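Local atomic coordinates of succinate dehydrogenase subunit A (Mycolicibacterium smegmatis, PDB entry 7D6V), a protein that probably oxidises succinate to fumarate as the FAD-carrying flavoprotein subunit of a respiratory complex, passing electrons through an iron-sulfur subunit toward quinone. Residues N578-C583 and P599-P604; L81-M86 and V396-A401; G267-G272 and V344-A349; L257-I262 and H366-L371. All coordinates share one frame; numbering follows the deposited sequence.

In the fold
Interactions 1 and 2 adjoin each other, with Gln601 packing on Leu81, while interactions 3 and 4 lie 38 to 41 Å from them, centre to centre, and about 16 Å from each other. Interaction 1 belongs to the C-terminal family region; the other three fall in the FAD-binding range, where 257-262/366-371 encloses 267-272/344-349 along the chain. Segments 257-262 and 267-272 both belong to the chain between strand 246-253 and helix 322-334. Partly buried interaction 1 pairs backbones beside a hairpin. Interaction 2, at the surface, combines a salt bridge with proline and methionine packing. Interaction 3 is mostly apolar and partly buried. Interaction 4, buried and mostly apolar, alone touches another chain, the iron-sulfur subunit.

Interaction 1. Residues N578-C583 and P599-P604; sequences NTLLVC and PEQQVP
The carbonyl oxygen of Pro599 receives two donors from the opposite segment: Leu580 N at 3.2 Å in a hydrogen bond with an N-H...O angle of 155°, and Thr579 CA, also 3.2 Å from Pro599 O, through a CA-H...O contact. The arrangement recurs with the roles exchanged. Asn578 O accepts a weak bond from Gln601 N at 3.4 Å and a CA-H...O contact from Glu600 CA at 3.2 Å. Thr579 and Glu600, between the two N-H bonds, therefore form a non-hydrogen-bonded pair of antiparallel type, and their CA-CA distance of 4.6 Å agrees.

Side chains add packing to the backbone bonds. Leu580 and Gln601 cross at about a right angle, Leu580 CG resting 3.7 Å from Gln601 CG while Leu580 CD2 lies alongside the amide carbon. The amide nitrogen of Gln601 makes a further weak bond to the carbonyl of Arg577, which probably helps hold the amide there. Nearer the hairpin, Val582 CG2 touches Pro599 CG (3.4 Å), the two side chains crossing at about a right angle. The Glu600 chain bends at chi2 (-59°) and carries its carboxylate back to Asn578, with carboxylate and amide planes 74° apart; the nearest atoms, Asn578 O and OD1 against Glu600 OE1, are all acceptors, so these close approaches are not hydrogen bonds.

Beyond the contact, Val582 pairs through its backbone with Val597, and the residue numbers of the paired positions give the same sum as in Thr579 and Glu600. The register is thus that of an antiparallel beta-hairpin, formed by strands 582-585 and 594-597 and prolonged here through less regular chain in the C-terminal region of the flavoprotein.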
loop_
_atom_site.group_PDB
_atom_site.type_symbol
_atom_site.label_atom_id
_atom_site.label_comp_id
_atom_site.label_asym_id
_atom_site.label_seq_id
_atom_site.Cartn_x
_atom_site.Cartn_y
_atom_site.Cartn_z
ATOM N N ASN A 578 -5.796 -14.414 38.219
ATOM C CA ASN A 578 -4.681 -13.677 38.804
ATOM C C ASN A 578 -3.393 -14.496 38.768
ATOM O O ASN A 578 -2.722 -14.693 39.777
ATOM C CB ASN A 578 -5.043 -13.239 40.218
ATOM C CG ASN A 578 -5.400 -14.403 41.120
ATOM O OD1 ASN A 578 -5.319 -15.564 40.721
ATOM N ND2 ASN A 578 -5.796 -14.095 42.349
ATOM N N THR A 579 -3.048 -14.984 37.579
ATOM C CA THR A 579 -1.802 -15.702 37.345
ATOM C C THR A 579 -1.330 -15.391 35.934
ATOM O O THR A 579 -2.101 -15.528 34.981
ATOM C CB THR A 579 -1.977 -17.213 37.527
ATOM O OG1 THR A 579 -2.623 -17.474 38.778
ATOM C CG2 THR A 579 -0.630 -17.907 37.517
ATOM N N LEU A 580 -0.072 -14.971 35.802
ATOM C CA LEU A 580 0.472 -14.551 34.517
ATOM C C LEU A 580 1.402 -15.561 33.872
ATOM O O LEU A 580 1.507 -15.574 32.644
ATOM C CB LEU A 580 1.218 -13.220 34.652
ATOM C CG LEU A 580 0.331 -12.002 34.882
ATOM C CD1 LEU A 580 1.179 -10.770 35.121
ATOM C CD2 LEU A 580 -0.595 -11.805 33.697
ATOM N N LEU A 581 2.077 -16.401 34.656
ATOM C CA LEU A 581 2.865 -17.511 34.122
ATOM C C LEU A 581 4.009 -16.989 33.237
ATOM O O LEU A 581 4.010 -17.106 32.012
ATOM C CB LEU A 581 1.926 -18.478 33.389
ATOM C CG LEU A 581 2.394 -19.785 32.778
ATOM C CD1 LEU A 581 2.905 -20.644 33.906
ATOM C CD2 LEU A 581 1.245 -20.466 32.074
ATOM N N VAL A 582 4.974 -16.359 33.919
ATOM C CA VAL A 582 6.052 -15.580 33.311
ATOM C C VAL A 582 7.208 -16.478 32.874
ATOM O O VAL A 582 7.614 -17.389 33.599
ATOM C CB VAL A 582 6.538 -14.520 34.316
ATOM C CG1 VAL A 582 7.703 -13.756 33.764
ATOM C CG2 VAL A 582 5.412 -13.586 34.684
ATOM N N CYS A 583 7.772 -16.198 31.697
ATOM C CA CYS A 583 8.883 -16.960 31.135
ATOM C C CYS A 583 10.211 -16.230 31.322
ATOM O O CYS A 583 10.281 -15.006 31.184
ATOM C CB CYS A 583 8.660 -17.222 29.644
ATOM S SG CYS A 583 7.076 -17.971 29.230
ATOM N N PRO A 599 3.416 -16.200 38.831
ATOM C CA PRO A 599 3.159 -15.098 39.764
ATOM C C PRO A 599 1.707 -14.637 39.740
ATOM O O PRO A 599 0.959 -14.882 38.794
ATOM C CB PRO A 599 4.074 -13.979 39.247
ATOM C CG PRO A 599 4.207 -14.264 37.825
ATOM C CD PRO A 599 4.203 -15.753 37.672
ATOM N N GLU A 600 1.329 -13.932 40.802
ATOM C CA GLU A 600 -0.011 -13.382 40.941
ATOM C C GLU A 600 -0.075 -11.960 40.399
ATOM O O GLU A 600 0.900 -11.208 40.451
ATOM C CB GLU A 600 -0.465 -13.392 42.401
ATOM C CG GLU A 600 -0.311 -14.734 43.085
ATOM C CD GLU A 600 -1.101 -15.830 42.400
ATOM O OE1 GLU A 600 -2.347 -15.772 42.420
ATOM O OE2 GLU A 600 -0.472 -16.749 41.837
ATOM N N GLN A 601 -1.243 -11.604 39.872
ATOM C CA GLN A 601 -1.483 -10.264 39.363
ATOM C C GLN A 601 -1.805 -9.303 40.501
ATOM O O GLN A 601 -2.174 -9.704 41.607
ATOM C CB GLN A 601 -2.631 -10.266 38.355
ATOM C CG GLN A 601 -2.417 -11.159 37.153
ATOM C CD GLN A 601 -3.344 -10.813 36.007
ATOM O OE1 GLN A 601 -3.290 -9.713 35.462
ATOM N NE2 GLN A 601 -4.197 -11.756 35.633
ATOM N N GLN A 602 -1.669 -8.014 40.208
ATOM C CA GLN A 602 -1.982 -6.977 41.180
ATOM C C GLN A 602 -3.481 -6.955 41.467
ATOM O O GLN A 602 -4.302 -7.266 40.601
ATOM C CB GLN A 602 -1.516 -5.613 40.667
ATOM C CG GLN A 602 -1.727 -4.467 41.635
ATOM C CD GLN A 602 -0.948 -4.648 42.922
ATOM O OE1 GLN A 602 -1.513 -4.984 43.962
ATOM N NE2 GLN A 602 0.359 -4.426 42.858
ATOM N N VAL A 603 -3.823 -6.600 42.704
ATOM C CA VAL A 603 -5.199 -6.519 43.202
ATOM C C VAL A 603 -6.089 -5.906 42.128
ATOM O O VAL A 603 -5.789 -4.811 41.633
ATOM C CB VAL A 603 -5.255 -5.713 44.508
ATOM C CG1 VAL A 603 -6.687 -5.535 44.973
ATOM C CG2 VAL A 603 -4.424 -6.397 45.581
ATOM N N PRO A 604 -7.191 -6.574 41.743
ATOM C CA PRO A 604 -7.774 -6.348 40.411
ATOM C C PRO A 604 -8.020 -4.900 40.017
ATOM O O PRO A 604 -7.379 -4.417 39.086
ATOM C CB PRO A 604 -9.101 -7.126 40.475
ATOM C CG PRO A 604 -9.279 -7.529 41.919
ATOM C CD PRO A 604 -7.903 -7.638 42.469
#

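Interaction 2. Residues L81-M86 and V396-A401; sequences LNNWRM and VDPDTA
With chi1 at -175° and a bend at chi2 of 53°, Arg85 first lays its CB and CG against the Pro398 ring and then directs its guanidinium to Asp399. The evidence for the first step is Arg85 CG at 3.6 Å from Pro398 CB, the two side chains crossing at about a right angle. The second step gives a salt bridge, Arg85 NH1 to Asp399 OD2 at 3.1 Å. OD2 offers its syn lone pair but sits tilted out of the guanidinium plane, and the two flat groups are 48° apart, so this is a single-point bridge rather than a flat two-bond pairing. The other terminal nitrogen, NH2, forms its own salt bridge with Glu88, and the cation is thus probably shared between two acids.

Arg85 lies in the first turn of helix 84-102, with Asn83 at the N-cap, whereas Asp399 belongs to the loop leaving strand 383-395. That loop is shaped by an Asx motif: Asp397 OD1 accepts from Thr400 N at 3.3 Å, and more weakly from Asp399 N.

On the inner side Met86 packs across the same loop. Its CG lies 3.7 Å from Pro398 CB, and the sulfur SD reaches 3.6 Å from Val396 CG2, with CE close by. Helix 427-448 flanks the contact, touching Met86 through Phe435 and bonding the carbonyl of Asp399 through Arg438.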
loop_
_atom_site.group_PDB
_atom_site.type_symbol
_atom_site.label_atom_id
_atom_site.label_comp_id
_atom_site.label_asym_id
_atom_site.label_seq_id
_atom_site.Cartn_x
_atom_site.Cartn_y
_atom_site.Cartn_z
ATOM N N LEU A 81 -8.318 -11.070 32.205
ATOM C CA LEU A 81 -6.911 -11.376 32.393
ATOM C C LEU A 81 -6.026 -10.185 32.052
ATOM O O LEU A 81 -4.815 -10.237 32.279
ATOM C CB LEU A 81 -6.526 -12.583 31.526
ATOM C CG LEU A 81 -5.151 -13.227 31.701
ATOM C CD1 LEU A 81 -5.043 -13.902 33.056
ATOM C CD2 LEU A 81 -4.872 -14.196 30.591
ATOM N N ASN A 82 -6.622 -9.109 31.542
ATOM C CA ASN A 82 -5.887 -7.938 31.087
ATOM C C ASN A 82 -5.118 -7.291 32.229
ATOM O O ASN A 82 -5.474 -7.418 33.402
ATOM C CB ASN A 82 -6.858 -6.910 30.509
ATOM C CG ASN A 82 -7.742 -7.479 29.430
ATOM O OD1 ASN A 82 -8.849 -7.932 29.703
ATOM N ND2 ASN A 82 -7.290 -7.402 28.193
ATOM N N ASN A 83 -4.051 -6.581 31.872
ATOM C CA ASN A 83 -3.481 -5.587 32.771
ATOM C C ASN A 83 -4.449 -4.415 32.839
ATOM O O ASN A 83 -4.599 -3.668 31.868
ATOM C CB ASN A 83 -2.105 -5.141 32.285
ATOM C CG ASN A 83 -1.277 -4.504 33.383
ATOM O OD1 ASN A 83 -1.800 -3.804 34.245
ATOM N ND2 ASN A 83 0.024 -4.749 33.357
ATOM N N TRP A 84 -5.122 -4.265 33.979
ATOM C CA TRP A 84 -6.195 -3.284 34.084
ATOM C C TRP A 84 -5.674 -1.859 33.973
ATOM O O TRP A 84 -6.365 -0.991 33.431
ATOM C CB TRP A 84 -6.939 -3.477 35.398
ATOM C CG TRP A 84 -6.048 -3.413 36.586
ATOM C CD1 TRP A 84 -5.385 -4.450 37.167
ATOM C CD2 TRP A 84 -5.722 -2.247 37.350
ATOM N NE1 TRP A 84 -4.669 -4.004 38.250
ATOM C CE2 TRP A 84 -4.858 -2.655 38.381
ATOM C CE3 TRP A 84 -6.076 -0.899 37.260
ATOM C CZ2 TRP A 84 -4.343 -1.764 39.315
ATOM C CZ3 TRP A 84 -5.563 -0.017 38.186
ATOM C CH2 TRP A 84 -4.707 -0.452 39.200
ATOM N N ARG A 85 -4.470 -1.596 34.484
ATOM C CA ARG A 85 -3.888 -0.268 34.347
ATOM C C ARG A 85 -3.638 0.072 32.886
ATOM O O ARG A 85 -3.949 1.182 32.438
ATOM C CB ARG A 85 -2.596 -0.184 35.156
ATOM C CG ARG A 85 -1.965 1.193 35.192
ATOM C CD ARG A 85 -2.933 2.266 35.642
ATOM N NE ARG A 85 -2.247 3.541 35.809
ATOM C CZ ARG A 85 -2.835 4.729 35.734
ATOM N NH1 ARG A 85 -2.122 5.832 35.897
ATOM N NH2 ARG A 85 -4.132 4.816 35.492
ATOM N N MET A 86 -3.104 -0.879 32.120
ATOM C CA MET A 86 -2.859 -0.637 30.704
ATOM C C MET A 86 -4.162 -0.437 29.944
ATOM O O MET A 86 -4.252 0.439 29.080
ATOM C CB MET A 86 -2.060 -1.791 30.104
ATOM C CG MET A 86 -0.570 -1.698 30.353
ATOM S SD MET A 86 0.325 -3.148 29.779
ATOM C CE MET A 86 0.540 -2.740 28.051
ATOM N N VAL A 396 5.746 -5.456 30.795
ATOM C CA VAL A 396 6.048 -4.037 30.881
ATOM C C VAL A 396 5.517 -3.488 32.196
ATOM O O VAL A 396 4.615 -4.050 32.824
ATOM C CB VAL A 396 5.445 -3.244 29.701
ATOM C CG1 VAL A 396 5.984 -3.735 28.385
ATOM C CG2 VAL A 396 3.936 -3.343 29.715
ATOM N N ASP A 397 6.100 -2.379 32.618
ATOM C CA ASP A 397 5.423 -1.498 33.553
ATOM C C ASP A 397 4.286 -0.806 32.812
ATOM O O ASP A 397 4.486 -0.346 31.687
ATOM C CB ASP A 397 6.395 -0.473 34.125
ATOM C CG ASP A 397 5.816 0.287 35.297
ATOM O OD1 ASP A 397 5.204 1.350 35.072
ATOM O OD2 ASP A 397 5.972 -0.178 36.443
ATOM N N PRO A 398 3.073 -0.766 33.366
ATOM C CA PRO A 398 1.965 -0.154 32.610
ATOM C C PRO A 398 2.179 1.319 32.290
ATOM O O PRO A 398 1.928 1.743 31.155
ATOM C CB PRO A 398 0.749 -0.383 33.520
ATOM C CG PRO A 398 1.293 -0.834 34.834
ATOM C CD PRO A 398 2.607 -1.466 34.571
ATOM N N ASP A 399 2.652 2.113 33.251
ATOM C CA ASP A 399 2.779 3.552 33.030
ATOM C C ASP A 399 3.967 3.868 32.131
ATOM O O ASP A 399 3.815 4.491 31.074
ATOM C CB ASP A 399 2.904 4.276 34.368
ATOM C CG ASP A 399 1.619 4.247 35.161
ATOM O OD1 ASP A 399 1.355 3.225 35.827
ATOM O OD2 ASP A 399 0.872 5.246 35.119
ATOM N N THR A 400 5.163 3.455 32.541
ATOM C CA THR A 400 6.337 3.531 31.682
ATOM C C THR A 400 6.322 2.341 30.733
ATOM O O THR A 400 5.269 1.744 30.509
ATOM C CB THR A 400 7.617 3.570 32.516
ATOM O OG1 THR A 400 7.841 2.291 33.118
ATOM C CG2 THR A 400 7.492 4.611 33.611
ATOM N N ALA A 401 7.442 2.032 30.111
ATOM C CA ALA A 401 7.570 0.817 29.324
ATOM C C ALA A 401 8.395 -0.224 30.087
ATOM O O ALA A 401 8.653 -0.090 31.289
ATOM C CB ALA A 401 8.143 1.128 27.946
#

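Interaction 3. Residues G267-G272 and V344-A349; sequences GVRGDG and VYLDIA
This is a contact of mostly apolar side-chain packing, in part against backbone, between two loops of the FAD-binding region, one leading into helix 322-334 and the other following it, so the pairing brings together the chain on both sides of that helix. Leu346 supplies one half. Its CD1 lies 3.6 Å from Arg269 CG, the two side chains crossing at about a right angle, while the other branch, CD2, comes within 4.2 Å of Val268 CG1. Leu346 thus spreads its two methyls over neighbouring residues, and the arginine takes part here through its aliphatic chain. The leucine also touches Val383 and Thr251, in two strands of one sheet.

Ile348 supplies the other half. With CG1 anti to the backbone nitrogen (chi1 -163°) and chi2 at 62°, its terminal CD1 extends to the opposing loop, 3.5 Å from Asp271 CB, 3.3 Å from Gly272 N and 3.4 Å from Gly272 O. The Gly272 CA lies 5.3 Å from that of Ile348, the nearest CA pair of the two segments.

A polar bond lies beside this surface: Asp347 OD1 accepts from Leu275 N. The segments themselves share no polar bond, so cohesion probably comes from burial of methyl and methylene groups, with little directionality.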
loop_
_atom_site.group_PDB
_atom_site.type_symbol
_atom_site.label_atom_id
_atom_site.label_comp_id
_atom_site.label_asym_id
_atom_site.label_seq_id
_atom_site.Cartn_x
_atom_site.Cartn_y
_atom_site.Cartn_z
ATOM N N GLY A 267 -18.824 -13.834 8.019
ATOM C CA GLY A 267 -19.896 -13.377 7.154
ATOM C C GLY A 267 -20.104 -14.279 5.955
ATOM O O GLY A 267 -21.226 -14.412 5.461
ATOM N N VAL A 268 -19.029 -14.902 5.468
ATOM C CA VAL A 268 -19.160 -15.895 4.406
ATOM C C VAL A 268 -19.963 -17.091 4.898
ATOM O O VAL A 268 -20.744 -17.687 4.147
ATOM C CB VAL A 268 -17.770 -16.313 3.894
ATOM C CG1 VAL A 268 -17.901 -17.277 2.728
ATOM C CG2 VAL A 268 -16.969 -15.087 3.496
ATOM N N ARG A 269 -19.788 -17.459 6.167
ATOM C CA ARG A 269 -20.614 -18.492 6.775
ATOM C C ARG A 269 -21.993 -17.982 7.164
ATOM O O ARG A 269 -22.847 -18.787 7.546
ATOM C CB ARG A 269 -19.912 -19.086 7.994
ATOM C CG ARG A 269 -18.809 -20.057 7.634
ATOM C CD ARG A 269 -18.071 -20.540 8.858
ATOM N NE ARG A 269 -17.099 -19.560 9.326
ATOM C CZ ARG A 269 -16.917 -19.247 10.602
ATOM N NH1 ARG A 269 -16.010 -18.345 10.944
ATOM N NH2 ARG A 269 -17.641 -19.842 11.537
ATOM N N GLY A 270 -22.232 -16.676 7.060
ATOM C CA GLY A 270 -23.578 -16.139 7.151
ATOM C C GLY A 270 -24.374 -16.465 5.900
ATOM O O GLY A 270 -25.414 -15.865 5.616
ATOM N N ASP A 271 -23.861 -17.434 5.152
ATOM C CA ASP A 271 -24.435 -18.015 3.948
ATOM C C ASP A 271 -24.026 -19.484 3.955
ATOM O O ASP A 271 -23.690 -20.033 5.010
ATOM C CB ASP A 271 -23.969 -17.256 2.694
ATOM C CG ASP A 271 -24.345 -15.789 2.721
ATOM O OD1 ASP A 271 -23.605 -14.992 3.334
ATOM O OD2 ASP A 271 -25.384 -15.432 2.126
ATOM N N GLY A 272 -24.075 -20.134 2.794
ATOM C CA GLY A 272 -23.660 -21.524 2.695
ATOM C C GLY A 272 -22.302 -21.808 3.310
ATOM O O GLY A 272 -21.335 -21.081 3.066
ATOM N N VAL A 344 -10.033 -27.265 4.974
ATOM C CA VAL A 344 -11.406 -27.605 4.636
ATOM C C VAL A 344 -11.840 -26.735 3.459
ATOM O O VAL A 344 -11.061 -25.940 2.937
ATOM C CB VAL A 344 -12.361 -27.445 5.836
ATOM C CG1 VAL A 344 -12.078 -28.511 6.884
ATOM C CG2 VAL A 344 -12.242 -26.061 6.435
ATOM N N TYR A 345 -13.098 -26.887 3.041
ATOM C CA TYR A 345 -13.526 -26.367 1.745
ATOM C C TYR A 345 -14.262 -25.032 1.821
ATOM O O TYR A 345 -13.819 -24.060 1.205
ATOM C CB TYR A 345 -14.377 -27.420 1.030
ATOM C CG TYR A 345 -13.523 -28.439 0.321
ATOM C CD1 TYR A 345 -12.486 -28.038 -0.510
ATOM C CD2 TYR A 345 -13.734 -29.796 0.498
ATOM C CE1 TYR A 345 -11.692 -28.958 -1.156
ATOM C CE2 TYR A 345 -12.942 -30.726 -0.145
ATOM C CZ TYR A 345 -11.924 -30.302 -0.971
ATOM O OH TYR A 345 -11.138 -31.227 -1.611
ATOM N N LEU A 346 -15.370 -24.952 2.556
ATOM C CA LEU A 346 -16.162 -23.720 2.631
ATOM C C LEU A 346 -16.624 -23.281 1.236
ATOM O O LEU A 346 -16.181 -22.276 0.679
ATOM C CB LEU A 346 -15.381 -22.600 3.336
ATOM C CG LEU A 346 -16.069 -21.242 3.524
ATOM C CD1 LEU A 346 -17.061 -21.259 4.669
ATOM C CD2 LEU A 346 -15.040 -20.148 3.725
ATOM N N ASP A 347 -17.501 -24.097 0.661
ATOM C CA ASP A 347 -18.047 -23.815 -0.659
ATOM C C ASP A 347 -19.261 -22.899 -0.558
ATOM O O ASP A 347 -20.224 -23.201 0.152
ATOM C CB ASP A 347 -18.425 -25.107 -1.382
ATOM C CG ASP A 347 -19.188 -26.065 -0.499
ATOM O OD1 ASP A 347 -19.298 -25.792 0.714
ATOM O OD2 ASP A 347 -19.678 -27.087 -1.021
ATOM N N ILE A 348 -19.202 -21.778 -1.272
ATOM C CA ILE A 348 -20.332 -20.872 -1.432
ATOM C C ILE A 348 -20.866 -20.882 -2.855
ATOM O O ILE A 348 -21.889 -20.239 -3.133
ATOM C CB ILE A 348 -19.954 -19.441 -1.000
ATOM C CG1 ILE A 348 -21.199 -18.588 -0.753
ATOM C CG2 ILE A 348 -19.081 -18.792 -2.043
ATOM C CD1 ILE A 348 -22.068 -19.111 0.349
ATOM N N ALA A 349 -20.212 -21.605 -3.766
ATOM C CA ALA A 349 -20.656 -21.647 -5.154
ATOM C C ALA A 349 -22.015 -22.323 -5.282
ATOM O O ALA A 349 -22.935 -21.778 -5.903
ATOM C CB ALA A 349 -19.618 -22.367 -6.009
#

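Interaction 4. Residues L257-I262 and H366-L371; sequences LSVKGI and HQFIEL
Val259 and Leu371 slide past each other in opposite directions, and this antiparallel overlap sets the centre of the contact. Val259 CG1 lies 3.6 Å from Leu371 CD2. On the valine, chi1 of -70° puts CG1 opposite the carbonyl carbon, turned to helix 362-372; on the leucine, chi1 of -165° sends CG anti to the backbone nitrogen and toward the incoming loop.

The Phe368 ring is met in two different ways. Ile262 approaches its edge, near the ring plane, with CG2 at 4.2 Å from Phe368 CE1. Val259 comes to the same carbon obliquely, CG1 standing 4.5 Å from CE1. Two beta-branched residues, three positions apart, thus converge on one corner of the ring. Gln367 continues the row, its extended chain bringing NE2 to 4.3 Å from Ile262 CD1, a loose packing contact. Met253, of the strand preceding the loop, touches both Val259 and Phe368 and closes the group.

Ser258 marks the polar end. Its OG is 3.3 Å from Leu371 O, near the end of the helix, but its hydrogen bond runs to the carbonyl of Gly30 of the iron-sulfur subunit. That subunit also packs Cys74 on Leu371, and its Arg77 bonds the carbonyl of Glu370. At the other end the Ile262 side chain is about 7 Å from the bound FAD.

The chemistry is consequently graded: methyls and an aromatic edge join loop to helix without directional bonds, while polar groups at the border, Ser258 OG and the carbonyl of Glu370, bond the neighbouring iron-sulfur subunit.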
loop_
_atom_site.group_PDB
_atom_site.type_symbol
_atom_site.label_atom_id
_atom_site.label_comp_id
_atom_site.label_asym_id
_atom_site.label_seq_id
_atom_site.Cartn_x
_atom_site.Cartn_y
_atom_site.Cartn_z
ATOM N N LEU A 257 -0.773 -20.729 -2.744
ATOM C CA LEU A 257 0.283 -19.986 -2.068
ATOM C C LEU A 257 0.106 -18.485 -2.222
ATOM O O LEU A 257 0.483 -17.729 -1.325
ATOM C CB LEU A 257 1.655 -20.420 -2.579
ATOM C CG LEU A 257 2.002 -21.892 -2.361
ATOM C CD1 LEU A 257 3.418 -22.181 -2.823
ATOM C CD2 LEU A 257 1.821 -22.273 -0.902
ATOM N N SER A 258 -0.487 -18.037 -3.330
ATOM C CA SER A 258 -0.730 -16.609 -3.508
ATOM C C SER A 258 -1.629 -16.047 -2.414
ATOM O O SER A 258 -1.520 -14.865 -2.069
ATOM C CB SER A 258 -1.337 -16.353 -4.885
ATOM O OG SER A 258 -2.397 -17.254 -5.146
ATOM N N VAL A 259 -2.519 -16.869 -1.862
ATOM C CA VAL A 259 -3.374 -16.482 -0.740
ATOM C C VAL A 259 -3.288 -17.605 0.293
ATOM O O VAL A 259 -4.046 -18.580 0.250
ATOM C CB VAL A 259 -4.821 -16.207 -1.168
ATOM C CG1 VAL A 259 -4.885 -14.940 -1.989
ATOM C CG2 VAL A 259 -5.366 -17.344 -2.028
ATOM N N LYS A 260 -2.371 -17.471 1.249
ATOM C CA LYS A 260 -2.097 -18.545 2.192
ATOM C C LYS A 260 -2.285 -18.141 3.647
ATOM O O LYS A 260 -2.154 -18.991 4.534
ATOM C CB LYS A 260 -0.672 -19.077 1.991
ATOM C CG LYS A 260 -0.470 -20.504 2.462
ATOM C CD LYS A 260 0.919 -20.716 3.023
ATOM C CE LYS A 260 0.984 -21.990 3.840
ATOM N NZ LYS A 260 2.336 -22.197 4.428
ATOM N N GLY A 261 -2.592 -16.881 3.922
ATOM C CA GLY A 261 -2.874 -16.479 5.282
ATOM C C GLY A 261 -3.989 -15.462 5.337
ATOM O O GLY A 261 -4.243 -14.864 6.385
ATOM N N ILE A 262 -4.657 -15.253 4.204
ATOM C CA ILE A 262 -5.765 -14.311 4.158
ATOM C C ILE A 262 -6.919 -14.856 4.984
ATOM O O ILE A 262 -7.337 -16.009 4.818
ATOM C CB ILE A 262 -6.179 -14.048 2.703
ATOM C CG1 ILE A 262 -4.943 -13.758 1.849
ATOM C CG2 ILE A 262 -7.173 -12.904 2.629
ATOM C CD1 ILE A 262 -4.341 -12.394 2.085
ATOM N N HIS A 366 -13.244 -10.169 -5.834
ATOM C CA HIS A 366 -12.306 -9.554 -6.766
ATOM C C HIS A 366 -10.872 -9.930 -6.426
ATOM O O HIS A 366 -10.093 -10.315 -7.306
ATOM C CB HIS A 366 -12.477 -8.034 -6.755
ATOM C CG HIS A 366 -13.669 -7.555 -7.523
ATOM N ND1 HIS A 366 -14.532 -6.599 -7.035
ATOM C CD2 HIS A 366 -14.139 -7.899 -8.745
ATOM C CE1 HIS A 366 -15.485 -6.374 -7.923
ATOM N NE2 HIS A 366 -15.268 -7.151 -8.970
ATOM N N GLN A 367 -10.506 -9.831 -5.147
ATOM C CA GLN A 367 -9.144 -10.145 -4.739
ATOM C C GLN A 367 -8.801 -11.592 -5.055
ATOM O O GLN A 367 -7.732 -11.885 -5.603
ATOM C CB GLN A 367 -8.968 -9.866 -3.248
ATOM C CG GLN A 367 -7.530 -9.921 -2.771
ATOM C CD GLN A 367 -7.426 -10.065 -1.268
ATOM O OE1 GLN A 367 -8.404 -10.387 -0.596
ATOM N NE2 GLN A 367 -6.238 -9.822 -0.729
ATOM N N PHE A 368 -9.710 -12.515 -4.733
ATOM C CA PHE A 368 -9.416 -13.925 -4.950
ATOM C C PHE A 368 -9.313 -14.244 -6.434
ATOM O O PHE A 368 -8.421 -14.992 -6.848
ATOM C CB PHE A 368 -10.479 -14.791 -4.278
ATOM C CG PHE A 368 -10.194 -15.080 -2.832
ATOM C CD1 PHE A 368 -9.427 -14.210 -2.079
ATOM C CD2 PHE A 368 -10.692 -16.218 -2.225
ATOM C CE1 PHE A 368 -9.164 -14.468 -0.752
ATOM C CE2 PHE A 368 -10.433 -16.480 -0.899
ATOM C CZ PHE A 368 -9.667 -15.603 -0.163
ATOM N N ILE A 369 -10.193 -13.666 -7.257
ATOM C CA ILE A 369 -10.152 -13.975 -8.681
ATOM C C ILE A 369 -8.900 -13.384 -9.325
ATOM O O ILE A 369 -8.293 -14.008 -10.204
ATOM C CB ILE A 369 -11.445 -13.510 -9.383
ATOM C CG1 ILE A 369 -11.535 -14.110 -10.784
ATOM C CG2 ILE A 369 -11.524 -12.001 -9.481
ATOM C CD1 ILE A 369 -11.690 -15.611 -10.790
ATOM N N GLU A 370 -8.477 -12.188 -8.898
ATOM C CA GLU A 370 -7.308 -11.586 -9.529
ATOM C C GLU A 370 -5.993 -12.112 -8.972
ATOM O O GLU A 370 -4.956 -11.944 -9.621
ATOM C CB GLU A 370 -7.330 -10.059 -9.390
ATOM C CG GLU A 370 -7.299 -9.528 -7.965
ATOM C CD GLU A 370 -5.895 -9.394 -7.410
ATOM O OE1 GLU A 370 -4.939 -9.348 -8.212
ATOM O OE2 GLU A 370 -5.748 -9.329 -6.172
ATOM N N LEU A 371 -5.998 -12.739 -7.799
ATOM C CA LEU A 371 -4.755 -13.157 -7.169
ATOM C C LEU A 371 -4.517 -14.657 -7.207
ATOM O O LEU A 371 -3.373 -15.085 -7.371
ATOM C CB LEU A 371 -4.723 -12.671 -5.716
ATOM C CG LEU A 371 -3.374 -12.690 -5.004
ATOM C CD1 LEU A 371 -2.337 -11.971 -5.840
ATOM C CD2 LEU A 371 -3.499 -12.036 -3.646
#